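Local coordinates for protein esterase YdiI (Escherichia coli, PDB 4K49) that hydrolyses 1,4-dihydroxy-2-naphthoyl-CoA to 1,4-dihydroxy-2-naphthoate and CoA in menaquinone biosynthesis, and also cleaves a wide range of other acyl-CoA thioesters, at residues A[52-63]-A[85-94]. Residues are numbered along the deposited sequence; the frame is centred on the assembly and turned at random.
Sequences LLHGGASVVLAE and INANHVRSAR. With HFQ (2,4-dihydroxyphenacyl coenzyme A), chain E.
L53 N donates a nearly straight hydrogen bond to A93 O (2.8 Å), joining the loop before helix 55-63 to the chain beyond strand 85-89. Helix and strand then run at 129° to each other, their axes 9.3 Å apart at closest approach. Small and branched aliphatic residues suit this spacing: V59 puts CG1 on I85 CG1 (3.6 Å) and CG2 against A87 CB. With CG anti to the backbone N (chi1 -173°), the extended E63 lays OE1 over the I85 side chain; this carboxylate, the proposed nucleophile or proton acceptor, is hydrogen-bonded to H89 of the second subunit. This is the hotdog fold, a long helix wrapped by an antiparallel sheet that continues into the second subunit, with ligand sites at the dimer interface. At the helix start G55, lacking a side chain, lets the H89 ring come close, CE1 lying 3.2 Å from G55 O and NE2 hydrogen-bonded to E63 of the second subunit, while G55 N donates to the ligand carbonyl oxygen O1B (2.8 Å). H54 is the N-cap: its ND1 accepts from G56 N in the ring plane (2.9 Å), NE2 is hydrogen-bonded to S64 OG of the second subunit, and one ring face meets ligand C3B. A leucine here would probably leave G56 N without its cap and that S64 without its imidazole partner. H89 O takes ligand N8P (2.7 Å), and farther out L52 CD2 sits over the R94 guanidinium face.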
loop_
_atom_site.group_PDB
_atom_site.type_symbol
_atom_site.label_atom_id
_atom_site.label_comp_id
_atom_site.label_asym_id
_atom_site.label_seq_id
_atom_site.Cartn_x
_atom_site.Cartn_y
_atom_site.Cartn_z
ATOM N N LEU A 52 -9.255 -0.430 11.828
ATOM C CA LEU A 52 -9.696 -0.179 10.454
ATOM C C LEU A 52 -8.872 -0.976 9.459
ATOM O O LEU A 52 -7.765 -1.414 9.761
ATOM C CB LEU A 52 -9.581 1.313 10.110
ATOM C CG LEU A 52 -10.167 2.306 11.109
ATOM C CD1 LEU A 52 -10.087 3.732 10.545
ATOM C CD2 LEU A 52 -11.600 1.931 11.465
ATOM N N LEU A 53 -9.415 -1.177 8.268
ATOM C CA LEU A 53 -8.604 -1.652 7.159
ATOM C C LEU A 53 -7.467 -0.646 6.950
ATOM O O LEU A 53 -7.704 0.554 6.810
ATOM C CB LEU A 53 -9.472 -1.763 5.901
ATOM C CG LEU A 53 -8.732 -2.102 4.610
ATOM C CD1 LEU A 53 -8.047 -3.462 4.738
ATOM C CD2 LEU A 53 -9.697 -2.088 3.447
ATOM N N HIS A 54 -6.239 -1.144 6.965
ATOM C CA HIS A 54 -5.036 -0.331 6.784
ATOM C C HIS A 54 -5.102 0.317 5.405
ATOM O O HIS A 54 -5.390 -0.358 4.401
ATOM C CB HIS A 54 -3.818 -1.262 6.873
ATOM C CG HIS A 54 -2.511 -0.580 7.140
ATOM N ND1 HIS A 54 -1.919 0.283 6.243
ATOM C CD2 HIS A 54 -1.635 -0.713 8.167
ATOM C CE1 HIS A 54 -0.756 0.690 6.727
ATOM N NE2 HIS A 54 -0.558 0.098 7.891
ATOM N N GLY A 55 -4.846 1.622 5.348
ATOM C CA GLY A 55 -4.851 2.330 4.078
ATOM C C GLY A 55 -3.876 1.710 3.099
ATOM O O GLY A 55 -4.127 1.658 1.887
ATOM N N GLY A 56 -2.758 1.222 3.625
ATOM C CA GLY A 56 -1.737 0.598 2.798
ATOM C C GLY A 56 -2.233 -0.705 2.212
ATOM O O GLY A 56 -1.871 -1.091 1.095
ATOM N N ALA A 57 -3.064 -1.403 2.971
ATOM C CA ALA A 57 -3.601 -2.663 2.484
ATOM C C ALA A 57 -4.516 -2.425 1.276
ATOM O O ALA A 57 -4.486 -3.188 0.303
ATOM C CB ALA A 57 -4.327 -3.400 3.604
ATOM N N SER A 58 -5.328 -1.372 1.331
ATOM C CA SER A 58 -6.119 -0.971 0.166
ATOM C C SER A 58 -5.225 -0.714 -1.042
ATOM O O SER A 58 -5.526 -1.131 -2.174
ATOM C CB SER A 58 -6.973 0.262 0.479
ATOM O OG SER A 58 -8.019 -0.081 1.373
ATOM N N VAL A 59 -4.102 -0.054 -0.815
ATOM C CA VAL A 59 -3.193 0.220 -1.914
ATOM C C VAL A 59 -2.501 -1.060 -2.396
ATOM O O VAL A 59 -2.192 -1.194 -3.581
ATOM C CB VAL A 59 -2.189 1.324 -1.540
ATOM C CG1 VAL A 59 -1.225 1.607 -2.708
ATOM C CG2 VAL A 59 -2.941 2.587 -1.158
ATOM N N VAL A 60 -2.279 -2.017 -1.501
ATOM C CA VAL A 60 -1.703 -3.286 -1.946
ATOM C C VAL A 60 -2.665 -3.962 -2.926
ATOM O O VAL A 60 -2.266 -4.451 -4.002
ATOM C CB VAL A 60 -1.397 -4.235 -0.776
ATOM C CG1 VAL A 60 -1.006 -5.603 -1.310
ATOM C CG2 VAL A 60 -0.251 -3.681 0.080
ATOM N N LEU A 61 -3.937 -3.957 -2.570
ATOM C CA LEU A 61 -4.959 -4.506 -3.464
ATOM C C LEU A 61 -4.977 -3.770 -4.802
ATOM O O LEU A 61 -4.980 -4.397 -5.854
ATOM C CB LEU A 61 -6.332 -4.438 -2.800
ATOM C CG LEU A 61 -7.502 -4.992 -3.620
ATOM C CD1 LEU A 61 -7.318 -6.471 -4.002
ATOM C CD2 LEU A 61 -8.776 -4.782 -2.846
ATOM N N ALA A 62 -4.986 -2.437 -4.764
ATOM C CA ALA A 62 -5.006 -1.660 -6.002
ATOM C C ALA A 62 -3.775 -1.930 -6.865
ATOM O O ALA A 62 -3.888 -2.152 -8.077
ATOM C CB ALA A 62 -5.137 -0.175 -5.696
ATOM N N GLU A 63 -2.593 -1.909 -6.265
ATOM C CA GLU A 63 -1.404 -2.126 -7.074
ATOM C C GLU A 63 -1.311 -3.580 -7.559
ATOM O O GLU A 63 -0.816 -3.828 -8.652
ATOM C CB GLU A 63 -0.123 -1.686 -6.357
ATOM C CG GLU A 63 1.096 -1.752 -7.292
ATOM C CD GLU A 63 2.193 -0.776 -6.943
ATOM O OE1 GLU A 63 1.972 0.152 -6.135
ATOM O OE2 GLU A 63 3.300 -0.936 -7.487
ATOM N N ILE A 85 1.782 5.289 -7.679
ATOM C CA ILE A 85 0.473 4.861 -7.228
ATOM C C ILE A 85 -0.106 5.939 -6.342
ATOM O O ILE A 85 0.625 6.586 -5.600
ATOM C CB ILE A 85 0.543 3.498 -6.466
ATOM C CG1 ILE A 85 -0.831 3.095 -5.940
ATOM C CG2 ILE A 85 1.487 3.574 -5.298
ATOM C CD1 ILE A 85 -1.514 2.099 -6.797
ATOM N N ASN A 86 -1.413 6.160 -6.437
ATOM C CA ASN A 86 -2.065 7.095 -5.531
ATOM C C ASN A 86 -3.471 6.615 -5.217
ATOM O O ASN A 86 -4.030 5.805 -5.959
ATOM C CB ASN A 86 -2.089 8.502 -6.126
ATOM C CG ASN A 86 -2.735 8.543 -7.503
ATOM O OD1 ASN A 86 -3.960 8.575 -7.622
ATOM N ND2 ASN A 86 -1.911 8.562 -8.550
ATOM N N ALA A 87 -4.028 7.099 -4.105
ATOM C CA ALA A 87 -5.325 6.632 -3.641
ATOM C C ALA A 87 -5.959 7.623 -2.691
ATOM O O ALA A 87 -5.264 8.336 -1.954
ATOM C CB ALA A 87 -5.193 5.274 -2.962
ATOM N N ASN A 88 -7.285 7.666 -2.712
ATOM C CA ASN A 88 -8.025 8.425 -1.730
ATOM C C ASN A 88 -8.790 7.432 -0.873
ATOM O O ASN A 88 -9.484 6.550 -1.404
ATOM C CB ASN A 88 -8.998 9.387 -2.409
ATOM C CG ASN A 88 -9.561 10.401 -1.449
ATOM O OD1 ASN A 88 -10.375 10.064 -0.578
ATOM N ND2 ASN A 88 -9.120 11.654 -1.582
ATOM N N HIS A 89 -8.652 7.558 0.441
ATOM C CA HIS A 89 -9.388 6.711 1.370
ATOM C C HIS A 89 -10.712 7.391 1.723
ATOM O O HIS A 89 -10.765 8.233 2.623
ATOM C CB HIS A 89 -8.544 6.439 2.631
ATOM C CG HIS A 89 -7.187 5.855 2.343
ATOM N ND1 HIS A 89 -7.017 4.659 1.675
ATOM C CD2 HIS A 89 -5.941 6.296 2.647
ATOM C CE1 HIS A 89 -5.724 4.395 1.567
ATOM N NE2 HIS A 89 -5.047 5.368 2.157
ATOM N N VAL A 90 -11.775 7.044 0.997
ATOM C CA VAL A 90 -13.040 7.769 1.118
ATOM C C VAL A 90 -13.957 7.211 2.210
ATOM O O VAL A 90 -14.805 7.929 2.734
ATOM C CB VAL A 90 -13.814 7.847 -0.230
ATOM C CG1 VAL A 90 -12.932 8.406 -1.330
ATOM C CG2 VAL A 90 -14.298 6.499 -0.629
ATOM N N ARG A 91 -13.803 5.932 2.537
ATOM C CA ARG A 91 -14.604 5.317 3.594
ATOM C C ARG A 91 -13.832 4.178 4.229
ATOM O O ARG A 91 -13.150 3.415 3.538
ATOM C CB ARG A 91 -15.941 4.807 3.050
ATOM C CG ARG A 91 -16.778 4.034 4.077
ATOM C CD ARG A 91 -18.047 3.451 3.452
ATOM N NE ARG A 91 -18.957 4.507 3.015
ATOM C CZ ARG A 91 -19.844 5.102 3.809
ATOM N NH1 ARG A 91 -20.625 6.057 3.328
ATOM N NH2 ARG A 91 -19.950 4.745 5.083
ATOM N N SER A 92 -13.932 4.060 5.548
ATOM C CA SER A 92 -13.205 3.026 6.261
ATOM C C SER A 92 -13.953 1.696 6.168
ATOM O O SER A 92 -15.155 1.663 5.881
ATOM C CB SER A 92 -13.019 3.433 7.728
ATOM O OG SER A 92 -14.273 3.529 8.380
ATOM N N ALA A 93 -13.240 0.594 6.394
ATOM C CA ALA A 93 -13.870 -0.725 6.509
ATOM C C ALA A 93 -13.319 -1.405 7.757
ATOM O O ALA A 93 -12.193 -1.118 8.168
ATOM C CB ALA A 93 -13.605 -1.563 5.261
ATOM N N ARG A 94 -14.102 -2.294 8.364
ATOM C CA ARG A 94 -13.730 -2.886 9.649
ATOM C C ARG A 94 -13.803 -4.410 9.651
ATOM O O ARG A 94 -13.205 -5.059 10.511
ATOM C CB ARG A 94 -14.635 -2.352 10.766
ATOM C CG ARG A 94 -14.440 -0.881 11.145
ATOM C CD ARG A 94 -15.587 -0.407 12.051
ATOM N NE ARG A 94 -15.323 0.889 12.678
ATOM C CZ ARG A 94 -15.503 2.062 12.078
ATOM N NH1 ARG A 94 -15.942 2.112 10.825
ATOM N NH2 ARG A 94 -15.236 3.188 12.726
HETATM C CB HFQ E . -4.643 5.141 8.056
HETATM N N1A HFQ E . -14.290 9.854 15.481
HETATM O O1A HFQ E . -18.646 13.220 7.507
HETATM P P1A HFQ E . -17.414 12.329 7.181
HETATM C C1B HFQ E . -3.843 3.851 8.417
HETATM O O1B HFQ E . -3.886 2.847 7.634
HETATM C C1D HFQ E . -16.526 9.065 11.107
HETATM S S1P HFQ E . -6.376 5.105 8.517
HETATM C C2A HFQ E . -14.406 8.716 14.777
HETATM O O2A HFQ E . -17.487 11.831 5.729
HETATM P P2A HFQ E . -15.334 13.811 6.242
HETATM C C2B HFQ E . -3.044 3.725 9.657
HETATM O O2B HFQ E . -0.656 3.193 13.025
HETATM C C2D HFQ E . -17.889 9.362 10.964
HETATM O O2D HFQ E . -18.698 8.701 11.940
HETATM C C2P HFQ E . -7.232 4.017 7.403
HETATM N N3A HFQ E . -15.056 8.695 13.599
HETATM O O3A HFQ E . -16.117 13.123 7.434
HETATM C C3B HFQ E . -1.988 2.817 9.635
HETATM O O3B HFQ E . -4.335 5.379 10.859
HETATM C C3D HFQ E . -18.269 9.012 9.629
HETATM O O3D HFQ E . -19.052 7.795 9.607
HETATM P P3D HFQ E . -20.496 7.769 8.817
HETATM C C3P HFQ E . -7.418 4.525 6.012
HETATM C C4A HFQ E . -15.603 9.828 13.103
HETATM O O4A HFQ E . -16.234 14.748 5.568
HETATM C C4B HFQ E . -1.211 2.639 10.744
HETATM C C4D HFQ E . -17.055 8.861 8.875
HETATM O O4D HFQ E . -15.974 9.170 9.800
HETATM N N4P HFQ E . -8.161 5.680 5.950
HETATM C C5A HFQ E . -15.504 11.029 13.802
HETATM O O5A HFQ E . -14.135 14.558 6.868
HETATM C C5B HFQ E . -1.465 3.379 11.908
HETATM C C5D HFQ E . -17.061 9.848 7.787
HETATM O O5D HFQ E . -17.399 11.119 8.182
HETATM C C5P HFQ E . -9.552 5.627 6.221
HETATM O O5P HFQ E . -10.127 4.510 6.491
HETATM C C6A HFQ E . -14.816 11.018 15.039
HETATM N N6A HFQ E . -14.674 12.222 15.819
HETATM O O6A HFQ E . -14.772 12.721 5.270
HETATM C C6B HFQ E . -2.522 4.295 11.936
HETATM C C6P HFQ E . -10.393 6.878 6.158
HETATM N N7A HFQ E . -16.149 11.985 13.051
HETATM O O7A HFQ E . -21.208 9.217 8.941
HETATM C C7B HFQ E . -3.309 4.461 10.821
HETATM C C7P HFQ E . -11.705 6.697 5.375
HETATM C C8A HFQ E . -16.634 11.409 11.933
HETATM O O8A HFQ E . -20.275 7.439 7.419
HETATM N N8P HFQ E . -12.283 7.951 4.892
HETATM N N9A HFQ E . -16.297 10.102 11.960
HETATM O O9A HFQ E . -21.399 6.701 9.446
HETATM C C9P HFQ E . -13.141 8.730 5.803
HETATM O O9P HFQ E . -13.359 8.314 6.886
HETATM C CAP HFQ E . -13.703 10.051 5.294
HETATM O OAP HFQ E . -13.570 10.085 3.909
HETATM C CBP HFQ E . -12.904 11.250 5.846
HETATM C CCP HFQ E . -13.399 12.495 5.222
HETATM C CDP HFQ E . -13.014 11.341 7.378
HETATM C CEP HFQ E . -11.483 11.056 5.505
HETATM O O HOH W 1 -10.180 1.833 6.379
#